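PDB 3U52: phenol hydroxylase component phN from Pseudomonas stutzeri, which probably hydroxylates phenol and related aromatics at a diiron centre, as the large subunit of a bacterial multicomponent monooxygenase. Local coordinates for residues A[290-293]-A[294-298]; A[202-205]-A[206-210]; A[469-472]-A[473-477]; A[450-453]-A[454-457]. All blocks are in the same frame, centred on the assembly; numbering follows the deposited sequence.

Contact 1 of 4, residues A[290-293]-A[294-298]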
loop_
_atom_site.group_PDB
_atom_site.type_symbol
_atom_site.label_atom_id
_atom_site.label_comp_id
_atom_site.label_asym_id
_atom_site.label_seq_id
_atom_site.Cartn_x
_atom_site.Cartn_y
_atom_site.Cartn_z
ATOM N N SER A 290 11.957 16.310 24.984
ATOM C CA SER A 290 13.047 17.256 24.806
ATOM C C SER A 290 14.314 16.483 24.486
ATOM O O SER A 290 14.385 15.269 24.746
ATOM C CB SER A 290 13.253 18.076 26.073
ATOM O OG SER A 290 13.630 17.230 27.160
ATOM N N TRP A 291 15.337 17.174 23.971
ATOM C CA TRP A 291 16.643 16.532 23.780
ATOM C C TRP A 291 17.159 16.003 25.108
ATOM O O TRP A 291 17.714 14.903 25.207
ATOM C CB TRP A 291 17.664 17.521 23.214
ATOM C CG TRP A 291 19.077 16.971 23.286
ATOM C CD1 TRP A 291 20.046 17.341 24.137
ATOM C CD2 TRP A 291 19.637 15.941 22.450
ATOM N NE1 TRP A 291 21.202 16.605 23.904
ATOM C CE2 TRP A 291 20.969 15.743 22.863
ATOM C CE3 TRP A 291 19.131 15.159 21.400
ATOM C CZ2 TRP A 291 21.818 14.803 22.246
ATOM C CZ3 TRP A 291 19.967 14.238 20.785
ATOM C CH2 TRP A 291 21.293 14.072 21.204
ATOM N N SER A 292 16.970 16.776 26.165
ATOM C CA SER A 292 17.478 16.375 27.461
ATOM C C SER A 292 16.849 14.991 27.915
ATOM O O SER A 292 17.547 14.055 28.366
ATOM C CB SER A 292 17.139 17.509 28.431
ATOM O OG SER A 292 17.488 17.094 29.725
ATOM N N GLU A 293 15.544 14.833 27.712
ATOM C CA GLU A 293 14.861 13.572 28.019
ATOM C C GLU A 293 15.316 12.424 27.115
ATOM O O GLU A 293 15.434 11.299 27.587
ATOM C CB GLU A 293 13.331 13.725 27.870
ATOM C CG GLU A 293 12.635 14.462 29.040
ATOM C CD GLU A 293 11.224 14.955 28.710
ATOM O OE1 GLU A 293 10.862 15.086 27.512
ATOM O OE2 GLU A 293 10.456 15.213 29.675
ATOM N N ALA A 294 15.460 12.675 25.807
ATOM C CA ALA A 294 15.987 11.673 24.875
ATOM C C ALA A 294 17.410 11.220 25.238
ATOM O O ALA A 294 17.706 10.019 25.252
ATOM C CB ALA A 294 15.941 12.225 23.423
ATOM N N TRP A 295 18.300 12.164 25.534
ATOM C CA TRP A 295 19.659 11.815 25.964
ATOM C C TRP A 295 19.673 10.943 27.227
ATOM O O TRP A 295 20.417 9.941 27.327
ATOM C CB TRP A 295 20.528 13.066 26.234
ATOM C CG TRP A 295 21.950 12.699 26.459
ATOM C CD1 TRP A 295 22.616 12.644 27.684
ATOM C CD2 TRP A 295 22.928 12.328 25.464
ATOM N NE1 TRP A 295 23.940 12.249 27.483
ATOM C CE2 TRP A 295 24.150 12.044 26.150
ATOM C CE3 TRP A 295 22.894 12.185 24.054
ATOM C CZ2 TRP A 295 25.326 11.649 25.466
ATOM C CZ3 TRP A 295 24.075 11.755 23.381
ATOM C CH2 TRP A 295 25.260 11.500 24.095
ATOM N N GLU A 296 18.886 11.367 28.208
ATOM C CA GLU A 296 18.789 10.684 29.473
ATOM C C GLU A 296 18.292 9.230 29.353
ATOM O O GLU A 296 18.808 8.312 30.016
ATOM C CB GLU A 296 17.854 11.505 30.336
ATOM C CG GLU A 296 17.967 11.199 31.802
ATOM C CD GLU A 296 17.259 12.260 32.660
ATOM O OE1 GLU A 296 16.614 11.842 33.651
ATOM O OE2 GLU A 296 17.325 13.481 32.325
ATOM N N VAL A 297 17.296 9.001 28.512
ATOM C CA VAL A 297 16.776 7.658 28.331
ATOM C C VAL A 297 17.660 6.825 27.419
ATOM O O VAL A 297 18.050 5.714 27.759
ATOM C CB VAL A 297 15.322 7.725 27.789
ATOM C CG1 VAL A 297 14.773 6.302 27.454
ATOM C CG2 VAL A 297 14.458 8.452 28.824
ATOM N N TYR A 298 17.996 7.355 26.253
ATOM C CA TYR A 298 18.649 6.536 25.258
ATOM C C TYR A 298 20.135 6.384 25.496
ATOM O O TYR A 298 20.696 5.354 25.170
ATOM C CB TYR A 298 18.339 7.023 23.838
ATOM C CG TYR A 298 16.872 6.902 23.571
ATOM C CD1 TYR A 298 16.082 8.027 23.419
ATOM C CD2 TYR A 298 16.263 5.649 23.519
ATOM C CE1 TYR A 298 14.716 7.906 23.197
ATOM C CE2 TYR A 298 14.909 5.514 23.307
ATOM C CZ TYR A 298 14.139 6.640 23.148
ATOM O OH TYR A 298 12.774 6.509 22.930
#
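The indoles of Trp291 and Trp295, one helical turn apart at the start of helix 291-310, lie side by side and point the same way. In both residues CG is anti to the backbone N (chi1 168° and -171°), which sends the two rings off the same flank of the helix. They meet where CZ2 of Trp291 comes 3.4 Å from CE3 of Trp295. With planes inclined by 35° and six-membered ring centroids 5.6 Å apart, the pair meets obliquely, neither a stack nor edge-to-face. CB of Trp295 also rests over one face of the Trp291 indole, near its rim. Large flat residues suit this flank because it is pressed against helix 254-283, where Trp291 touches Ser277 and Trp295 meets Phe270; Tyr299 stacks on Trp295, and Asn325 OD1 takes up the hydrogen bond of its NE1. Along the backbone Trp295 N donates to Trp291 O at 2.8 Å and Ala294 N to Ser290 O at 3.0 Å, and the small Ala294 fits closely against Met280 on the same neighbouring helix. Glu293 leaves the helix on another side, CG beside its own backbone N. Its extended chain carries OE1 back to Ser290 N, 3.0 Å away and reaching the carboxylate on its anti side, while Glu293 N donates to Ser290 OG at 3.1 Å. The other oxygen, OE2, forms a salt bridge with Lys364. Serine is short enough to accept from the helix while glutamate is long enough to reach back, and this reciprocal pair is the capping box, a classic way to begin an alpha-helix.

Contact 2 of 4, residues A[202-205]-A[206-210]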
loop_
_atom_site.group_PDB
_atom_site.type_symbol
_atom_site.label_atom_id
_atom_site.label_comp_id
_atom_site.label_asym_id
_atom_site.label_seq_id
_atom_site.Cartn_x
_atom_site.Cartn_y
_atom_site.Cartn_z
ATOM N N LEU A 202 24.005 4.829 19.569
ATOM C CA LEU A 202 23.448 6.179 19.395
ATOM C C LEU A 202 22.256 6.213 18.446
ATOM O O LEU A 202 21.634 7.260 18.258
ATOM C CB LEU A 202 24.555 7.143 18.929
ATOM C CG LEU A 202 25.678 7.346 19.979
ATOM C CD1 LEU A 202 26.851 8.180 19.421
ATOM C CD2 LEU A 202 25.139 7.996 21.286
ATOM N N THR A 203 21.941 5.059 17.866
ATOM C CA THR A 203 20.854 4.910 16.871
ATOM C C THR A 203 19.494 5.546 17.218
ATOM O O THR A 203 18.901 6.279 16.424
ATOM C CB THR A 203 20.653 3.417 16.445
ATOM O OG1 THR A 203 19.751 3.404 15.349
ATOM C CG2 THR A 203 20.094 2.536 17.588
ATOM N N ASN A 204 19.017 5.281 18.413
ATOM C CA ASN A 204 17.734 5.816 18.875
ATOM C C ASN A 204 17.682 7.341 18.966
ATOM O O ASN A 204 16.598 7.939 18.860
ATOM C CB ASN A 204 17.384 5.197 20.234
ATOM C CG ASN A 204 16.826 3.760 20.109
ATOM O OD1 ASN A 204 16.114 3.433 19.151
ATOM N ND2 ASN A 204 17.148 2.921 21.075
ATOM N N LEU A 205 18.827 7.964 19.221
ATOM C CA LEU A 205 18.892 9.436 19.251
ATOM C C LEU A 205 18.685 10.099 17.900
ATOM O O LEU A 205 18.312 11.275 17.838
ATOM C CB LEU A 205 20.185 9.928 19.904
ATOM C CG LEU A 205 20.255 9.482 21.365
ATOM C CD1 LEU A 205 21.659 9.326 21.928
ATOM C CD2 LEU A 205 19.454 10.440 22.185
ATOM N N LEU A 206 18.964 9.358 16.825
ATOM C CA LEU A 206 18.739 9.824 15.464
ATOM C C LEU A 206 17.334 9.419 15.011
ATOM O O LEU A 206 16.547 10.259 14.600
ATOM C CB LEU A 206 19.803 9.231 14.524
ATOM C CG LEU A 206 20.212 9.971 13.210
ATOM C CD1 LEU A 206 19.186 11.016 12.751
ATOM C CD2 LEU A 206 21.625 10.617 13.297
ATOM N N PHE A 207 17.019 8.137 15.146
ATOM C CA PHE A 207 15.791 7.528 14.631
ATOM C C PHE A 207 14.522 7.984 15.338
ATOM O O PHE A 207 13.561 8.400 14.683
ATOM C CB PHE A 207 15.909 5.996 14.764
ATOM C CG PHE A 207 14.855 5.207 14.008
ATOM C CD1 PHE A 207 13.645 4.864 14.616
ATOM C CD2 PHE A 207 15.103 4.771 12.700
ATOM C CE1 PHE A 207 12.680 4.138 13.910
ATOM C CE2 PHE A 207 14.148 4.045 11.985
ATOM C CZ PHE A 207 12.938 3.725 12.586
ATOM N N VAL A 208 14.481 7.831 16.661
ATOM C CA VAL A 208 13.258 8.157 17.411
ATOM C C VAL A 208 12.768 9.631 17.210
ATOM O O VAL A 208 11.595 9.851 16.887
ATOM C CB VAL A 208 13.346 7.760 18.905
ATOM C CG1 VAL A 208 11.995 7.952 19.568
ATOM C CG2 VAL A 208 13.802 6.254 19.079
ATOM N N PRO A 209 13.648 10.638 17.393
ATOM C CA PRO A 209 13.188 12.020 17.138
ATOM C C PRO A 209 12.631 12.287 15.743
ATOM O O PRO A 209 11.633 13.004 15.628
ATOM C CB PRO A 209 14.458 12.862 17.349
ATOM C CG PRO A 209 15.279 12.046 18.322
ATOM C CD PRO A 209 15.049 10.624 17.870
ATOM N N PHE A 210 13.266 11.752 14.696
ATOM C CA PHE A 210 12.800 12.034 13.333
ATOM C C PHE A 210 11.483 11.326 13.056
ATOM O O PHE A 210 10.547 11.953 12.531
ATOM C CB PHE A 210 13.837 11.706 12.237
ATOM C CG PHE A 210 14.800 12.850 11.936
ATOM C CD1 PHE A 210 14.375 13.975 11.184
ATOM C CD2 PHE A 210 16.130 12.823 12.426
ATOM C CE1 PHE A 210 15.269 15.054 10.910
ATOM C CE2 PHE A 210 17.036 13.881 12.162
ATOM C CZ PHE A 210 16.598 15.027 11.386
#
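Pro209 packs against the turn formed by Asn204 and Leu205 in helix 187-216, which is kinked at two places here, first at Asn204 and Leu205 and again at Pro209, and which also carries the iron ligand Glu199 in the diiron helical bundle. On the tight side Pro209 CD lies 3.3 Å from Asn204 O, and the apolar ring packs on Val276, Met279 and Met280 of helix 254-283. Leu205 is buried on a neighbouring flank, where Trp295 and Tyr298 of helix 291-310 cover it. Irregular bonding goes with the kinks. Thr203 O accepts twice, from Phe207 N at 2.9 Å in a nearly straight bond and from Leu206 N at 3.1 Å from well above the carbonyl plane. Asn204 O receives Val208 N at a bent N-H...O angle of 142°. The buried Val208 has CG1 anti to its backbone N (chi1 -172°), which turns CG2 back to lie 3.6 Å from Asn204 OD1, a contact by packing alone. The looser side belongs to Asn204 and Leu206, both partly exposed. Polar Asn204 suits this border, where acidic side chains of another protein chain pack on it and on Val208, and Leu206 carries its branched end away from the preceding turn. Because proline has no N-H to give, the buried Leu205 O has no hydrogen-bonding partner and instead faces Pro209 CG at 3.2 Å.

Contact 3 of 4, residues A[469-472]-A[473-477]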
loop_
_atom_site.group_PDB
_atom_site.type_symbol
_atom_site.label_atom_id
_atom_site.label_comp_id
_atom_site.label_asym_id
_atom_site.label_seq_id
_atom_site.Cartn_x
_atom_site.Cartn_y
_atom_site.Cartn_z
ATOM N N THR A 469 27.473 35.354 -3.724
ATOM C CA THR A 469 27.895 34.489 -4.820
ATOM C C THR A 469 28.180 33.054 -4.346
ATOM O O THR A 469 27.881 32.104 -5.055
ATOM C CB THR A 469 29.146 35.069 -5.514
ATOM O OG1 THR A 469 28.852 36.411 -5.958
ATOM C CG2 THR A 469 29.583 34.215 -6.692
ATOM N N VAL A 470 28.796 32.907 -3.177
ATOM C CA VAL A 470 29.014 31.573 -2.605
ATOM C C VAL A 470 27.651 30.907 -2.375
ATOM O O VAL A 470 27.427 29.790 -2.813
ATOM C CB VAL A 470 29.868 31.606 -1.322
ATOM C CG1 VAL A 470 30.062 30.207 -0.755
ATOM C CG2 VAL A 470 31.246 32.259 -1.585
ATOM N N VAL A 471 26.729 31.606 -1.738
ATOM C CA VAL A 471 25.424 31.008 -1.406
ATOM C C VAL A 471 24.617 30.637 -2.669
ATOM O O VAL A 471 24.137 29.515 -2.775
ATOM C CB VAL A 471 24.657 31.903 -0.451
ATOM C CG1 VAL A 471 23.221 31.431 -0.287
ATOM C CG2 VAL A 471 25.410 31.973 0.904
ATOM N N GLN A 472 24.491 31.551 -3.625
ATOM C CA GLN A 472 23.691 31.316 -4.832
ATOM C C GLN A 472 24.405 30.429 -5.847
ATOM O O GLN A 472 23.806 29.463 -6.368
ATOM C CB GLN A 472 23.273 32.658 -5.506
ATOM C CG GLN A 472 22.388 32.461 -6.796
ATOM C CD GLN A 472 20.985 32.008 -6.442
ATOM O OE1 GLN A 472 20.223 32.739 -5.790
ATOM N NE2 GLN A 472 20.650 30.759 -6.823
ATOM N N LYS A 473 25.675 30.722 -6.143
ATOM C CA LYS A 473 26.341 30.033 -7.267
ATOM C C LYS A 473 27.075 28.752 -6.895
ATOM O O LYS A 473 27.118 27.824 -7.703
ATOM C CB LYS A 473 27.272 30.983 -8.061
ATOM C CG LYS A 473 26.516 32.097 -8.871
ATOM C CD LYS A 473 25.730 31.514 -10.097
ATOM C CE LYS A 473 24.622 32.436 -10.624
ATOM N NZ LYS A 473 25.096 33.853 -10.839
ATOM N N TYR A 474 27.664 28.701 -5.694
ATOM C CA TYR A 474 28.357 27.505 -5.235
ATOM C C TYR A 474 27.407 26.542 -4.545
ATOM O O TYR A 474 27.380 25.350 -4.883
ATOM C CB TYR A 474 29.532 27.858 -4.299
ATOM C CG TYR A 474 30.509 26.711 -4.061
ATOM C CD1 TYR A 474 30.760 26.242 -2.765
ATOM C CD2 TYR A 474 31.132 26.058 -5.124
ATOM C CE1 TYR A 474 31.636 25.180 -2.549
ATOM C CE2 TYR A 474 32.036 25.008 -4.920
ATOM C CZ TYR A 474 32.257 24.572 -3.629
ATOM O OH TYR A 474 33.138 23.549 -3.422
ATOM N N TYR A 475 26.619 27.070 -3.597
ATOM C CA TYR A 475 25.721 26.246 -2.803
ATOM C C TYR A 475 24.447 25.857 -3.506
ATOM O O TYR A 475 23.797 24.876 -3.084
ATOM C CB TYR A 475 25.353 26.941 -1.458
ATOM C CG TYR A 475 26.502 27.086 -0.491
ATOM C CD1 TYR A 475 27.735 26.514 -0.738
ATOM C CD2 TYR A 475 26.328 27.773 0.701
ATOM C CE1 TYR A 475 28.780 26.647 0.183
ATOM C CE2 TYR A 475 27.330 27.887 1.606
ATOM C CZ TYR A 475 28.534 27.352 1.363
ATOM O OH TYR A 475 29.464 27.505 2.371
ATOM N N HIS A 476 24.072 26.628 -4.538
ATOM C CA HIS A 476 22.771 26.520 -5.215
ATOM C C HIS A 476 21.640 26.792 -4.269
ATOM O O HIS A 476 20.573 26.252 -4.464
ATOM C CB HIS A 476 22.563 25.109 -5.784
ATOM C CG HIS A 476 23.420 24.796 -6.974
ATOM N ND1 HIS A 476 23.257 23.647 -7.722
ATOM C CD2 HIS A 476 24.447 25.460 -7.539
ATOM C CE1 HIS A 476 24.147 23.624 -8.698
ATOM N NE2 HIS A 476 24.892 24.702 -8.595
ATOM N N ILE A 477 21.874 27.569 -3.208
ATOM C CA ILE A 477 20.792 28.077 -2.371
ATOM C C ILE A 477 20.136 29.271 -3.071
ATOM O O ILE A 477 20.810 30.253 -3.428
ATOM C CB ILE A 477 21.303 28.353 -0.909
ATOM C CG1 ILE A 477 21.521 26.995 -0.182
ATOM C CG2 ILE A 477 20.369 29.298 -0.138
ATOM C CD1 ILE A 477 22.467 27.009 0.987
#
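The last turn of helix 467-474 brings Val470 under the ring of Tyr475, a residue that lines a xenon-binding pocket together with Ala345 and Ile457. Val470 CG1 stands 4.1 Å from the centroid of the Tyr475 ring, 22° off its normal, a CH-pi contact over one face but toward the rim. The methyl reaches that face because it is anti to its own backbone N (chi1 180°), and the two side chains run alongside each other. Were Tyr475 a serine, this methyl would probably lose its aromatic cover and a gap open in the wall of the xenon site. Here the backbone widens into a pi-type turn: Tyr475 N donates to Val470 O at 2.9 Å, five residues back, while Tyr474 N divides weakly between Thr469 O and Val470 O. His476, past the helix, is the first residue to leave helical angles, with a positive phi; its ND1 is held by Asp161 and its ring stacks on His164. The chain folds back so that Ile477 N donates to Val471 O at 3.0 Å. Beta-branched residues fill the angle of this reversal: the side chains of Val471 and Ile477 cross, with CG1 of the first 3.6 Å from CG2 of the second. Gln472, bent at chi2 (73°), lies beside the chain that follows; its CA makes a CA-H...O contact with Ile477 O at 3.4 Å, and its OE1 accepts from Ile479 N.

Contact 4 of 4, residues A[450-453]-A[454-457]; sequences AWLP and VHQI
Apolar contact comes first: Gln456 lays its aliphatic part across the indole of Trp451, with CG 3.5 Å from the centroid of the five-membered ring and 12° off its normal, a CH-pi contact. Bent at chi2 (-66°), the chain folds over that face and brings the amide to within 23° of parallel to the ring. Leu452 packs alongside His455. With an alanine at the Trp451 position, Gln456 CG would probably lose its aromatic face and a gap open beside Tyr474, the amide still being held at its end.

Among the hydrogen bonds, Gln456 N donates to Leu452 O at 2.8 Å and Ile457 N to Pro453 O at 3.0 Å, opening the helix after its N-cap, Leu452. Proline suits the first turn, where no backbone acceptor awaits its nitrogen. A water donates to Ala450 O and accepts from Leu452 N and, at 2.8 Å, from Gln456 NE2; Gln456 OE1 is taken by Asn461 ND2. A long amide thus serves both the ring and these polar atoms.

Helix 453-458 begins here, just beyond helix 444-447. Trp451 and Ile457 pack against helix 467-474, Leu452 touches Gln400 and Gln403 beside the zinc-binding cysteines, another protein chain packs on Val454 and His455, and a further one reaches Trp451.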
loop_
_atom_site.group_PDB
_atom_site.type_symbol
_atom_site.label_atom_id
_atom_site.label_comp_id
_atom_site.label_asym_id
_atom_site.label_seq_id
_atom_site.Cartn_x
_atom_site.Cartn_y
_atom_site.Cartn_z
ATOM N N ALA A 450 41.567 18.344 6.674
ATOM C CA ALA A 450 40.177 18.775 6.608
ATOM C C ALA A 450 39.868 19.962 5.644
ATOM O O ALA A 450 40.582 20.992 5.607
ATOM C CB ALA A 450 39.678 19.029 8.042
ATOM N N TRP A 451 38.777 19.805 4.885
ATOM C CA TRP A 451 38.230 20.814 3.993
ATOM C C TRP A 451 37.276 21.644 4.848
ATOM O O TRP A 451 36.075 21.366 4.870
ATOM C CB TRP A 451 37.504 20.111 2.790
ATOM C CG TRP A 451 37.106 21.029 1.639
ATOM C CD1 TRP A 451 37.890 21.392 0.581
ATOM C CD2 TRP A 451 35.827 21.691 1.432
ATOM N NE1 TRP A 451 37.200 22.266 -0.236
ATOM C CE2 TRP A 451 35.936 22.456 0.250
ATOM C CE3 TRP A 451 34.624 21.740 2.149
ATOM C CZ2 TRP A 451 34.883 23.246 -0.245
ATOM C CZ3 TRP A 451 33.567 22.512 1.637
ATOM C CH2 TRP A 451 33.716 23.255 0.447
ATOM N N LEU A 452 37.808 22.621 5.606
ATOM C CA LEU A 452 36.972 23.454 6.458
ATOM C C LEU A 452 36.284 24.538 5.636
ATOM O O LEU A 452 36.942 25.422 5.050
ATOM C CB LEU A 452 37.797 24.070 7.594
ATOM C CG LEU A 452 38.352 23.184 8.709
ATOM C CD1 LEU A 452 38.835 24.088 9.852
ATOM C CD2 LEU A 452 37.278 22.341 9.279
ATOM N N PRO A 453 34.941 24.496 5.560
ATOM C CA PRO A 453 34.304 25.392 4.598
ATOM C C PRO A 453 34.679 26.865 4.743
ATOM O O PRO A 453 34.876 27.502 3.738
ATOM C CB PRO A 453 32.816 25.129 4.775
ATOM C CG PRO A 453 32.740 23.734 5.328
ATOM C CD PRO A 453 33.964 23.618 6.239
ATOM N N VAL A 454 34.794 27.387 5.975
ATOM C CA VAL A 454 35.124 28.794 6.183
ATOM C C VAL A 454 36.505 29.106 5.613
ATOM O O VAL A 454 36.678 30.100 4.925
ATOM C CB VAL A 454 35.057 29.194 7.716
ATOM C CG1 VAL A 454 35.663 30.596 7.913
ATOM C CG2 VAL A 454 33.590 29.203 8.171
ATOM N N HIS A 455 37.479 28.246 5.902
ATOM C CA HIS A 455 38.815 28.410 5.353
ATOM C C HIS A 455 38.815 28.294 3.815
ATOM O O HIS A 455 39.522 29.029 3.121
ATOM C CB HIS A 455 39.758 27.371 5.932
ATOM C CG HIS A 455 39.991 27.531 7.401
ATOM N ND1 HIS A 455 39.480 28.591 8.126
ATOM C CD2 HIS A 455 40.706 26.793 8.278
ATOM C CE1 HIS A 455 39.808 28.453 9.399
ATOM N NE2 HIS A 455 40.574 27.385 9.513
ATOM N N GLN A 456 38.040 27.362 3.282
ATOM C CA GLN A 456 37.959 27.199 1.836
ATOM C C GLN A 456 37.372 28.410 1.095
ATOM O O GLN A 456 37.851 28.766 0.011
ATOM C CB GLN A 456 37.273 25.863 1.509
ATOM C CG GLN A 456 38.169 24.693 1.930
ATOM C CD GLN A 456 39.466 24.602 1.136
ATOM O OE1 GLN A 456 39.487 24.850 -0.058
ATOM N NE2 GLN A 456 40.546 24.239 1.800
ATOM N N ILE A 457 36.378 29.070 1.698
ATOM C CA ILE A 457 35.798 30.311 1.172
ATOM C C ILE A 457 36.930 31.355 1.121
ATOM O O ILE A 457 37.114 32.014 0.102
ATOM C CB ILE A 457 34.624 30.852 2.047
ATOM C CG1 ILE A 457 33.348 30.004 1.858
ATOM C CG2 ILE A 457 34.295 32.299 1.701
ATOM C CD1 ILE A 457 32.294 30.209 2.955
HETATM O O HOH W 1 40.495 23.684 4.590
#

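Contacts 1 and 2 belong to one layer of packed helices: the turn at 202-210 touches that at 290-298, Trp295 CZ3 meeting Leu205 CD1 at 3.7 Å. Contact 2 lies deeper, about 9 Å from the chain's centre against 16 Å for contact 1. Contacts 3 and 4, on successive short helices, lie further out, at 24 and 20 Å; Tyr474 OH rests 3.6 Å from Trp451 CZ2, and each contact supplies a residue, Tyr475 and Ile457, to one xenon pocket. Contacts 1, 2 and 4 are buried, contact 3 partly, with Lys473 exposed. A helix starts in contact 1 with a side-chain cap and in contact 4 beside a bridging water, is kinked in contact 2, in part at a proline, and ends in contact 3.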